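Local atomic coordinates of alpha-ketoglutarate-dependent 2,4-dichlorophenoxyacetate dioxygenase (Bradyrhizobium diazoefficiens, PDB entry 5BKE), a protein that probably acts as a metal- and 2-oxoglutarate-dependent dioxygenase that degrades aryloxyalkanoate herbicides, and here holds manganese(II) and N-oxalylglycine. Residues L43-Q48 and L254-N259; D146-Y151 and H205-L210; R200-H205 and D258-M263. All coordinates share one frame; numbering follows the deposited sequence.

Contact 1 of 3, residues L43-Q48 and L254-N259; sequences LVFHDQ and LVMWDN. With OGA (N-oxalylglycine), chain O.
Phe-45 and Leu-254 form an antiparallel hydrogen-bonded pair whose side chains lie alongside each other and point the same way, ring atom CD1 of Phe-45 lying 4.0 Å from CD2 of Leu-254. The thioether of Met-256 reaches the same ring, its SD 3.9 Å from Phe-45 CE1, an oblique Met-aromatic contact. Met-256 CG sits between its own backbone N and carbonyl carbon (chi1 64°), which also brings it to 3.9 Å from CB of Leu-43. On the reverse face of the sheet, Val-44 and Val-255, a non-hydrogen-bonded pair, meet more loosely through their CG2 methyls at 4.3 Å. Four backbone bonds fix this register; that from Leu-43 N to Met-256 O measures 2.8 Å and is close to straight at 170°. Helix 27-40 packs on Leu-43 and Met-256. One residue further along, the indole of Trp-257 turns its edge to the ligand, with CZ2 3.5 Å from O1 of N-oxalylglycine, and so brings this strand to the cosubstrate-analogue pocket. Strands 43-45 and 254-258 are antiparallel neighbours in the mixed sheet, consistent with the double-stranded beta-helix (cupin) core of the TauD/TfdA dioxygenases.

Contact 2 of 3, residues D146-Y151 and H205-L210; sequences DMRAAY and HRRKSL
Leu-210 supplies the apolar centre, its CD1 methyl 4.0 Å from CB of Ala-150 and its CG 4.1 Å from CB of Tyr-151. Beside it, Lys-208 sets CB over one face of the Tyr-151 ring, 4.0 Å from the centroid and 23° off the normal, a CH-pi contact; its CD passes beside the hydroxyl end, and NZ goes on to a salt bridge with Glu-163. Met-147 O joins the backbones by accepting from Leu-210 N at 3.2 Å, from above its carbonyl plane.

Outward, Arg-148 and Arg-207 cross with guanidinium planes only 12° apart. Bent at chi2 and chi3, Arg-207 sets its guanidinium face against Arg-148, its NH2 3.4 Å from Arg-148 CB. Their like charges are probably offset by Asp-152, which pairs with Arg-207, and by Asp-146, which Arg-148 grips side-on, NH2 to OD2 at 3.0 Å. Asp-146 is also the N-cap: its OD1 accepts from Arg-148 N and Ala-149 N as well as from Arg-148 NE, while Arg-148 NH1 donates to Lys-39 O. In place of Arg-148, an alanine is likely to leave the Asp-146 carboxylate without its guanidinium partner and the Arg-207 guanidinium without the CD methylene over its centre.

Strand 208-210 runs at 95° to helix residues 147-151 and neighbours strand 194-201 in the sheet; helix 156-162 touches Leu-210, and helix 224-238 packs on Met-147 and Ala-150.

Contact 3 of 3, residues R200-H205 and D258-M263; sequences RTHPVH and DNRQTM
The backbones of His-202 and Arg-260 approach no nearer than 7.1 Å between CA atoms, the closest such pair of the two segments, so contact is made mainly through side chains. Asp-258 is the hub. Its OD1 accepts from Arg-260 N, an Asx turn, and through its syn lone pair from Arg-260 NE at 3.0 Å, a salt bridge. OD2 takes a 2.8 Å bond from Gln-261 NE2 and, across the contact, a longer 3.3 Å bond from His-202 NE2, bent to 137°. With CG anti to the backbone N, chi1 -165° brings the NE2 edge of the His-202 ring to the carboxylate, the planes 77° apart. Val-204 N donates to His-202 ND1, so both ring nitrogens are engaged, which, with His-205 stacked on one face and Pro-203 on the other, probably limits rotation of the imidazole.

The guanidinium of Arg-260 turns one face to His-202, and Pro-203 CG lies 3.4 Å from its NH1. Arg-200 instead lays its guanidinium over the backbone of Arg-260, whose CA sits 3.6 Å above the plane of the group and over its centre; it also makes a cation-pi contact with Tyr-211. A water links Arg-200 NH1 to Asn-259 O. Gln-261 OE1 receives a weak bond from His-205 NE2, whose stronger partner is Asp-38 O.

This web ties the loop after strand 194-201 to the turn between strands 254-258 and 262-266. Helix 27-40 borders His-202 through Asp-38, strand 127-132 touches Asp-258 and Arg-260, and strand 208-210 flanks Arg-200.

Overall arrangement
Contacts 2 and 3 are close neighbours, their centres about 7 Å apart; they share His-205, reach the sheet in which strands 194-201 and 208-210 lie side by side, and are tied by probable backbone bonds from Ser-209 N to Arg-200 O and from Met-147 N to Gln-261 O. Contact 1 lies about 17 Å from contact 3 and about 20 Å from contact 2, centre to centre, in the mixed sheet. Along the chain contact 2 is nested inside the loop closed by contact 1, while the segments of contacts 2 and 3 alternate. Asp-258 and Asn-259 belong to contacts 1 and 3, linking the sheet bearing Trp-257 to strand 262-266, which carries the manganese ligand His-264.

Contact 1 of 3, residues L43-Q48 and L254-N259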
loop_
_atom_site.group_PDB
_atom_site.type_symbol
_atom_site.label_atom_id
_atom_site.label_comp_id
_atom_site.label_asym_id
_atom_site.label_seq_id
_atom_site.Cartn_x
_atom_site.Cartn_y
_atom_site.Cartn_z
ATOM N N LEU C 43 -30.537 9.080 -19.403
ATOM C CA LEU C 43 -30.629 8.068 -20.438
ATOM C C LEU C 43 -31.081 8.686 -21.752
ATOM O O LEU C 43 -31.963 9.545 -21.770
ATOM C CB LEU C 43 -31.548 6.915 -20.012
ATOM C CG LEU C 43 -31.128 6.017 -18.837
ATOM C CD1 LEU C 43 -32.167 4.917 -18.643
ATOM C CD2 LEU C 43 -29.718 5.427 -18.997
ATOM N N VAL C 44 -30.456 8.242 -22.844
ATOM C CA VAL C 44 -30.684 8.770 -24.191
ATOM C C VAL C 44 -31.228 7.632 -25.047
ATOM O O VAL C 44 -30.615 6.572 -25.139
ATOM C CB VAL C 44 -29.369 9.333 -24.803
ATOM C CG1 VAL C 44 -29.565 9.787 -26.253
ATOM C CG2 VAL C 44 -28.822 10.478 -23.955
ATOM N N PHE C 45 -32.401 7.840 -25.636
ATOM C CA PHE C 45 -33.002 6.872 -26.548
ATOM C C PHE C 45 -33.101 7.591 -27.880
ATOM O O PHE C 45 -33.606 8.712 -27.936
ATOM C CB PHE C 45 -34.421 6.468 -26.106
ATOM C CG PHE C 45 -34.492 5.706 -24.799
ATOM C CD1 PHE C 45 -34.373 6.366 -23.566
ATOM C CD2 PHE C 45 -34.754 4.332 -24.797
ATOM C CE1 PHE C 45 -34.467 5.663 -22.369
ATOM C CE2 PHE C 45 -34.849 3.625 -23.599
ATOM C CZ PHE C 45 -34.700 4.292 -22.383
ATOM N N HIS C 46 -32.634 6.954 -28.947
ATOM C CA HIS C 46 -32.785 7.512 -30.297
ATOM C C HIS C 46 -33.999 6.897 -31.012
ATOM O O HIS C 46 -34.427 5.793 -30.674
ATOM C CB HIS C 46 -31.493 7.324 -31.124
ATOM C CG HIS C 46 -30.302 8.039 -30.558
ATOM N ND1 HIS C 46 -30.238 9.412 -30.454
ATOM C CD2 HIS C 46 -29.130 7.572 -30.066
ATOM C CE1 HIS C 46 -29.078 9.760 -29.924
ATOM N NE2 HIS C 46 -28.385 8.663 -29.684
ATOM N N ASP C 47 -34.542 7.624 -31.993
ATOM C CA ASP C 47 -35.620 7.123 -32.868
ATOM C C ASP C 47 -36.807 6.570 -32.076
ATOM O O ASP C 47 -37.173 5.397 -32.197
ATOM C CB ASP C 47 -35.083 6.071 -33.866
ATOM C CG ASP C 47 -33.838 6.540 -34.599
ATOM O OD1 ASP C 47 -33.950 7.474 -35.428
ATOM O OD2 ASP C 47 -32.743 5.975 -34.343
ATOM N N GLN C 48 -37.385 7.421 -31.235
ATOM C CA GLN C 48 -38.567 7.042 -30.472
ATOM C C GLN C 48 -39.732 7.928 -30.890
ATOM O O GLN C 48 -40.055 8.913 -30.221
ATOM C CB GLN C 48 -38.295 7.087 -28.964
ATOM C CG GLN C 48 -37.178 6.164 -28.484
ATOM C CD GLN C 48 -37.431 4.680 -28.720
ATOM O OE1 GLN C 48 -38.572 4.223 -28.779
ATOM N NE2 GLN C 48 -36.348 3.914 -28.850
ATOM N N LEU C 254 -35.594 10.662 -27.280
ATOM C CA LEU C 254 -36.127 10.819 -25.928
ATOM C C LEU C 254 -34.958 10.799 -24.957
ATOM O O LEU C 254 -34.207 9.823 -24.904
ATOM C CB LEU C 254 -37.172 9.748 -25.565
ATOM C CG LEU C 254 -37.854 9.954 -24.190
ATOM C CD1 LEU C 254 -39.355 9.733 -24.251
ATOM C CD2 LEU C 254 -37.233 9.133 -23.056
ATOM N N VAL C 255 -34.817 11.885 -24.207
ATOM C CA VAL C 255 -33.836 11.980 -23.134
ATOM C C VAL C 255 -34.588 12.064 -21.807
ATOM O O VAL C 255 -35.512 12.874 -21.648
ATOM C CB VAL C 255 -32.861 13.171 -23.326
ATOM C CG1 VAL C 255 -31.836 13.230 -22.207
ATOM C CG2 VAL C 255 -32.131 13.050 -24.664
ATOM N N MET C 256 -34.205 11.198 -20.875
ATOM C CA MET C 256 -34.799 11.176 -19.539
ATOM C C MET C 256 -33.735 11.307 -18.465
ATOM O O MET C 256 -32.636 10.747 -18.588
ATOM C CB MET C 256 -35.683 9.945 -19.324
ATOM C CG MET C 256 -34.992 8.595 -19.353
ATOM S SD MET C 256 -36.127 7.194 -19.177
ATOM C CE MET C 256 -36.937 7.527 -17.604
ATOM N N TRP C 257 -34.048 12.074 -17.428
ATOM C CA TRP C 257 -33.072 12.365 -16.391
ATOM C C TRP C 257 -33.639 12.221 -14.986
ATOM O O TRP C 257 -34.854 12.399 -14.771
ATOM C CB TRP C 257 -32.424 13.742 -16.606
ATOM C CG TRP C 257 -33.377 14.914 -16.600
ATOM C CD1 TRP C 257 -33.764 15.652 -15.508
ATOM C CD2 TRP C 257 -34.033 15.504 -17.735
ATOM N NE1 TRP C 257 -34.629 16.643 -15.891
ATOM C CE2 TRP C 257 -34.812 16.584 -17.249
ATOM C CE3 TRP C 257 -34.053 15.216 -19.111
ATOM C CZ2 TRP C 257 -35.600 17.385 -18.089
ATOM C CZ3 TRP C 257 -34.833 16.014 -19.954
ATOM C CH2 TRP C 257 -35.600 17.082 -19.435
ATOM N N ASP C 258 -32.756 11.878 -14.047
ATOM C CA ASP C 258 -33.103 11.842 -12.643
ATOM C C ASP C 258 -32.820 13.203 -12.033
ATOM O O ASP C 258 -31.660 13.631 -11.921
ATOM C CB ASP C 258 -32.358 10.724 -11.905
ATOM C CG ASP C 258 -32.840 10.543 -10.469
ATOM O OD1 ASP C 258 -33.761 11.270 -10.017
ATOM O OD2 ASP C 258 -32.299 9.646 -9.782
ATOM N N ASN C 259 -33.898 13.888 -11.638
ATOM C CA ASN C 259 -33.793 15.234 -11.033
ATOM C C ASN C 259 -33.097 15.204 -9.672
ATOM O O ASN C 259 -32.532 16.209 -9.239
ATOM C CB ASN C 259 -35.182 15.888 -10.926
ATOM C CG ASN C 259 -35.719 16.327 -12.285
ATOM O OD1 ASN C 259 -35.202 17.272 -12.911
ATOM N ND2 ASN C 259 -36.743 15.628 -12.760
HETATM C C1 OGA O . -37.428 20.577 -19.149
HETATM C C2 OGA O . -36.354 21.410 -19.645
HETATM C C4 OGA O . -35.064 22.106 -21.619
HETATM C C5 OGA O . -35.254 21.939 -23.101
HETATM O O1 OGA O . -37.482 20.385 -17.910
HETATM O O2 OGA O . -38.215 20.061 -19.973
HETATM O "O2'" OGA O . -35.816 22.189 -18.863
HETATM O O3 OGA O . -36.358 22.292 -23.577
HETATM N N1 OGA O . -35.997 21.244 -20.911
HETATM O O4 OGA O . -34.322 21.447 -23.778
#

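Contact 2 of 3, residues D146-Y151 and H205-L210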
loop_
_atom_site.group_PDB
_atom_site.type_symbol
_atom_site.label_atom_id
_atom_site.label_comp_id
_atom_site.label_asym_id
_atom_site.label_seq_id
_atom_site.Cartn_x
_atom_site.Cartn_y
_atom_site.Cartn_z
ATOM N N ASP C 146 -23.681 16.253 -13.613
ATOM C CA ASP C 146 -23.721 15.167 -12.643
ATOM C C ASP C 146 -23.414 15.722 -11.264
ATOM O O ASP C 146 -22.254 16.012 -10.949
ATOM C CB ASP C 146 -22.728 14.057 -13.029
ATOM C CG ASP C 146 -22.790 12.840 -12.103
ATOM O OD1 ASP C 146 -23.214 12.960 -10.926
ATOM O OD2 ASP C 146 -22.391 11.744 -12.560
ATOM N N MET C 147 -24.455 15.839 -10.440
ATOM C CA MET C 147 -24.348 16.416 -9.090
ATOM C C MET C 147 -23.615 15.553 -8.054
ATOM O O MET C 147 -23.144 16.082 -7.034
ATOM C CB MET C 147 -25.735 16.820 -8.569
ATOM C CG MET C 147 -26.391 17.979 -9.323
ATOM S SD MET C 147 -25.452 19.526 -9.277
ATOM C CE MET C 147 -24.826 19.562 -10.952
ATOM N N ARG C 148 -23.520 14.248 -8.313
ATOM C CA ARG C 148 -22.799 13.309 -7.432
ATOM C C ARG C 148 -21.289 13.433 -7.656
ATOM O O ARG C 148 -20.531 13.603 -6.703
ATOM C CB ARG C 148 -23.232 11.863 -7.670
ATOM C CG ARG C 148 -24.729 11.630 -7.784
ATOM C CD ARG C 148 -24.978 10.299 -8.465
ATOM N NE ARG C 148 -24.437 10.259 -9.827
ATOM C CZ ARG C 148 -24.635 9.266 -10.694
ATOM N NH1 ARG C 148 -25.385 8.207 -10.365
ATOM N NH2 ARG C 148 -24.071 9.338 -11.902
ATOM N N ALA C 149 -20.871 13.365 -8.918
ATOM C CA ALA C 149 -19.488 13.659 -9.316
ATOM C C ALA C 149 -19.038 15.028 -8.808
ATOM O O ALA C 149 -17.962 15.141 -8.216
ATOM C CB ALA C 149 -19.342 13.575 -10.826
ATOM N N ALA C 150 -19.879 16.048 -9.003
ATOM C CA ALA C 150 -19.616 17.398 -8.501
ATOM C C ALA C 150 -19.424 17.399 -6.985
ATOM O O ALA C 150 -18.432 17.945 -6.506
ATOM C CB ALA C 150 -20.720 18.367 -8.905
ATOM N N TYR C 151 -20.346 16.768 -6.245
ATOM C CA TYR C 151 -20.199 16.633 -4.784
ATOM C C TYR C 151 -18.863 15.966 -4.373
ATOM O O TYR C 151 -18.158 16.481 -3.508
ATOM C CB TYR C 151 -21.383 15.897 -4.131
ATOM C CG TYR C 151 -21.212 15.777 -2.632
ATOM C CD1 TYR C 151 -21.641 16.799 -1.777
ATOM C CD2 TYR C 151 -20.575 14.655 -2.065
ATOM C CE1 TYR C 151 -21.459 16.705 -0.401
ATOM C CE2 TYR C 151 -20.384 14.553 -0.690
ATOM C CZ TYR C 151 -20.829 15.578 0.134
ATOM O OH TYR C 151 -20.651 15.483 1.490
ATOM N N HIS C 205 -28.775 3.939 -4.086
ATOM C CA HIS C 205 -27.336 3.682 -3.947
ATOM C C HIS C 205 -26.659 4.549 -2.892
ATOM O O HIS C 205 -25.472 4.361 -2.599
ATOM C CB HIS C 205 -26.606 3.758 -5.298
ATOM C CG HIS C 205 -26.934 4.974 -6.112
ATOM N ND1 HIS C 205 -26.803 6.258 -5.627
ATOM C CD2 HIS C 205 -27.381 5.095 -7.386
ATOM C CE1 HIS C 205 -27.140 7.116 -6.572
ATOM N NE2 HIS C 205 -27.506 6.437 -7.645
ATOM N N ARG C 206 -27.421 5.489 -2.328
ATOM C CA ARG C 206 -26.977 6.349 -1.219
ATOM C C ARG C 206 -25.822 7.323 -1.522
ATOM O O ARG C 206 -25.235 7.907 -0.593
ATOM C CB ARG C 206 -26.722 5.526 0.056
ATOM C CG ARG C 206 -27.989 4.884 0.624
ATOM C CD ARG C 206 -27.770 4.296 2.009
ATOM N NE ARG C 206 -27.484 5.327 3.018
ATOM C CZ ARG C 206 -28.401 6.001 3.711
ATOM N NH1 ARG C 206 -29.698 5.781 3.524
ATOM N NH2 ARG C 206 -28.015 6.911 4.593
ATOM N N ARG C 207 -25.520 7.518 -2.810
ATOM C CA ARG C 207 -24.580 8.564 -3.238
ATOM C C ARG C 207 -25.107 9.920 -2.778
ATOM O O ARG C 207 -26.308 10.193 -2.888
ATOM C CB ARG C 207 -24.399 8.581 -4.758
ATOM C CG ARG C 207 -23.694 7.366 -5.361
ATOM C CD ARG C 207 -22.179 7.414 -5.224
ATOM N NE ARG C 207 -21.541 8.544 -5.909
ATOM C CZ ARG C 207 -21.268 8.602 -7.211
ATOM N NH1 ARG C 207 -21.588 7.596 -8.018
ATOM N NH2 ARG C 207 -20.674 9.675 -7.715
ATOM N N LYS C 208 -24.210 10.732 -2.223
ATOM C CA LYS C 208 -24.498 12.114 -1.880
ATOM C C LYS C 208 -24.353 12.992 -3.121
ATOM O O LYS C 208 -23.545 12.708 -4.005
ATOM C CB LYS C 208 -23.552 12.606 -0.788
ATOM C CG LYS C 208 -23.852 12.085 0.601
ATOM C CD LYS C 208 -23.079 12.888 1.633
ATOM C CE LYS C 208 -23.681 12.708 3.013
ATOM N NZ LYS C 208 -22.793 13.251 4.076
ATOM N N SER C 209 -25.146 14.058 -3.189
ATOM C CA SER C 209 -25.106 14.971 -4.330
ATOM C C SER C 209 -25.532 16.377 -3.945
ATOM O O SER C 209 -26.299 16.583 -2.986
ATOM C CB SER C 209 -25.945 14.440 -5.502
ATOM O OG SER C 209 -27.301 14.285 -5.123
ATOM N N LEU C 210 -25.001 17.338 -4.692
ATOM C CA LEU C 210 -25.337 18.744 -4.536
ATOM C C LEU C 210 -26.721 18.998 -5.122
ATOM O O LEU C 210 -26.969 18.713 -6.289
ATOM C CB LEU C 210 -24.284 19.618 -5.233
ATOM C CG LEU C 210 -22.876 19.682 -4.612
ATOM C CD1 LEU C 210 -21.857 20.328 -5.556
ATOM C CD2 LEU C 210 -22.919 20.435 -3.292
HETATM O O HOH W 1 -20.757 10.144 -10.745
#

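Contact 3 of 3, residues R200-H205 and D258-M263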
loop_
_atom_site.group_PDB
_atom_site.type_symbol
_atom_site.label_atom_id
_atom_site.label_comp_id
_atom_site.label_asym_id
_atom_site.label_seq_id
_atom_site.Cartn_x
_atom_site.Cartn_y
_atom_site.Cartn_z
ATOM N N ARG C 200 -28.097 16.122 -0.682
ATOM C CA ARG C 200 -29.111 15.062 -0.649
ATOM C C ARG C 200 -28.505 13.675 -0.828
ATOM O O ARG C 200 -27.389 13.542 -1.347
ATOM C CB ARG C 200 -30.257 15.352 -1.630
ATOM C CG ARG C 200 -29.922 15.233 -3.109
ATOM C CD ARG C 200 -31.025 15.824 -3.986
ATOM N NE ARG C 200 -32.326 15.147 -3.857
ATOM C CZ ARG C 200 -33.420 15.477 -4.551
ATOM N NH1 ARG C 200 -33.378 16.467 -5.436
ATOM N NH2 ARG C 200 -34.558 14.809 -4.374
ATOM N N THR C 201 -29.226 12.656 -0.362
ATOM C CA THR C 201 -28.764 11.266 -0.451
ATOM C C THR C 201 -29.753 10.441 -1.265
ATOM O O THR C 201 -30.938 10.399 -0.942
ATOM C CB THR C 201 -28.527 10.664 0.960
ATOM O OG1 THR C 201 -27.462 11.374 1.604
ATOM C CG2 THR C 201 -28.142 9.187 0.889
ATOM N N HIS C 202 -29.255 9.789 -2.316
ATOM C CA HIS C 202 -30.097 8.978 -3.198
ATOM C C HIS C 202 -30.653 7.755 -2.456
ATOM O O HIS C 202 -29.905 7.086 -1.733
ATOM C CB HIS C 202 -29.328 8.544 -4.442
ATOM C CG HIS C 202 -30.210 8.025 -5.534
ATOM N ND1 HIS C 202 -30.611 6.708 -5.602
ATOM C CD2 HIS C 202 -30.803 8.654 -6.577
ATOM C CE1 HIS C 202 -31.397 6.543 -6.651
ATOM N NE2 HIS C 202 -31.532 7.709 -7.257
ATOM N N PRO C 203 -31.962 7.464 -2.624
ATOM C CA PRO C 203 -32.576 6.370 -1.853
ATOM C C PRO C 203 -32.107 4.945 -2.195
ATOM O O PRO C 203 -32.262 4.047 -1.367
ATOM C CB PRO C 203 -34.075 6.533 -2.145
ATOM C CG PRO C 203 -34.127 7.261 -3.447
ATOM C CD PRO C 203 -32.973 8.215 -3.397
ATOM N N VAL C 204 -31.543 4.743 -3.385
ATOM C CA VAL C 204 -31.150 3.408 -3.836
ATOM C C VAL C 204 -29.678 3.145 -3.507
ATOM O O VAL C 204 -29.374 2.240 -2.732
ATOM C CB VAL C 204 -31.448 3.171 -5.347
ATOM C CG1 VAL C 204 -30.937 1.809 -5.805
ATOM C CG2 VAL C 204 -32.941 3.292 -5.632
ATOM N N HIS C 205 -28.775 3.939 -4.086
ATOM C CA HIS C 205 -27.336 3.682 -3.947
ATOM C C HIS C 205 -26.659 4.549 -2.892
ATOM O O HIS C 205 -25.472 4.361 -2.599
ATOM C CB HIS C 205 -26.606 3.758 -5.298
ATOM C CG HIS C 205 -26.934 4.974 -6.112
ATOM N ND1 HIS C 205 -26.803 6.258 -5.627
ATOM C CD2 HIS C 205 -27.381 5.095 -7.386
ATOM C CE1 HIS C 205 -27.140 7.116 -6.572
ATOM N NE2 HIS C 205 -27.506 6.437 -7.645
ATOM N N ASP C 258 -32.756 11.878 -14.047
ATOM C CA ASP C 258 -33.103 11.842 -12.643
ATOM C C ASP C 258 -32.820 13.203 -12.033
ATOM O O ASP C 258 -31.660 13.631 -11.921
ATOM C CB ASP C 258 -32.358 10.724 -11.905
ATOM C CG ASP C 258 -32.840 10.543 -10.469
ATOM O OD1 ASP C 258 -33.761 11.270 -10.017
ATOM O OD2 ASP C 258 -32.299 9.646 -9.782
ATOM N N ASN C 259 -33.898 13.888 -11.638
ATOM C CA ASN C 259 -33.793 15.234 -11.033
ATOM C C ASN C 259 -33.097 15.204 -9.672
ATOM O O ASN C 259 -32.532 16.209 -9.239
ATOM C CB ASN C 259 -35.182 15.888 -10.926
ATOM C CG ASN C 259 -35.719 16.327 -12.285
ATOM O OD1 ASN C 259 -35.202 17.272 -12.911
ATOM N ND2 ASN C 259 -36.743 15.628 -12.760
ATOM N N ARG C 260 -33.124 14.034 -9.029
ATOM C CA ARG C 260 -32.523 13.825 -7.709
ATOM C C ARG C 260 -30.972 13.764 -7.737
ATOM O O ARG C 260 -30.333 13.872 -6.676
ATOM C CB ARG C 260 -33.107 12.564 -7.041
ATOM C CG ARG C 260 -34.638 12.481 -7.073
ATOM C CD ARG C 260 -35.166 11.135 -6.601
ATOM N NE ARG C 260 -34.730 10.043 -7.468
ATOM C CZ ARG C 260 -35.007 8.755 -7.284
ATOM N NH1 ARG C 260 -35.754 8.354 -6.257
ATOM N NH2 ARG C 260 -34.542 7.857 -8.148
ATOM N N GLN C 261 -30.396 13.652 -8.945
ATOM C CA GLN C 261 -28.950 13.472 -9.153
ATOM C C GLN C 261 -28.311 14.463 -10.125
ATOM O O GLN C 261 -27.096 14.379 -10.362
ATOM C CB GLN C 261 -28.657 12.053 -9.667
ATOM C CG GLN C 261 -29.133 10.941 -8.756
ATOM C CD GLN C 261 -28.743 9.580 -9.265
ATOM O OE1 GLN C 261 -27.681 9.074 -8.914
ATOM N NE2 GLN C 261 -29.598 8.972 -10.098
ATOM N N THR C 262 -29.112 15.370 -10.696
ATOM C CA THR C 262 -28.670 16.207 -11.815
ATOM C C THR C 262 -29.175 17.645 -11.782
ATOM O O THR C 262 -30.128 17.973 -11.073
ATOM C CB THR C 262 -29.135 15.650 -13.185
ATOM O OG1 THR C 262 -30.571 15.640 -13.239
ATOM C CG2 THR C 262 -28.577 14.253 -13.479
ATOM N N MET C 263 -28.500 18.496 -12.556
ATOM C CA MET C 263 -29.075 19.718 -13.095
ATOM C C MET C 263 -29.082 19.620 -14.610
ATOM O O MET C 263 -28.372 18.792 -15.199
ATOM C CB MET C 263 -28.277 20.949 -12.685
ATOM C CG MET C 263 -28.536 21.418 -11.269
ATOM S SD MET C 263 -28.051 23.122 -11.021
ATOM C CE MET C 263 -26.290 23.058 -11.402
HETATM O O HOH W 2 -30.966 17.192 -7.338
#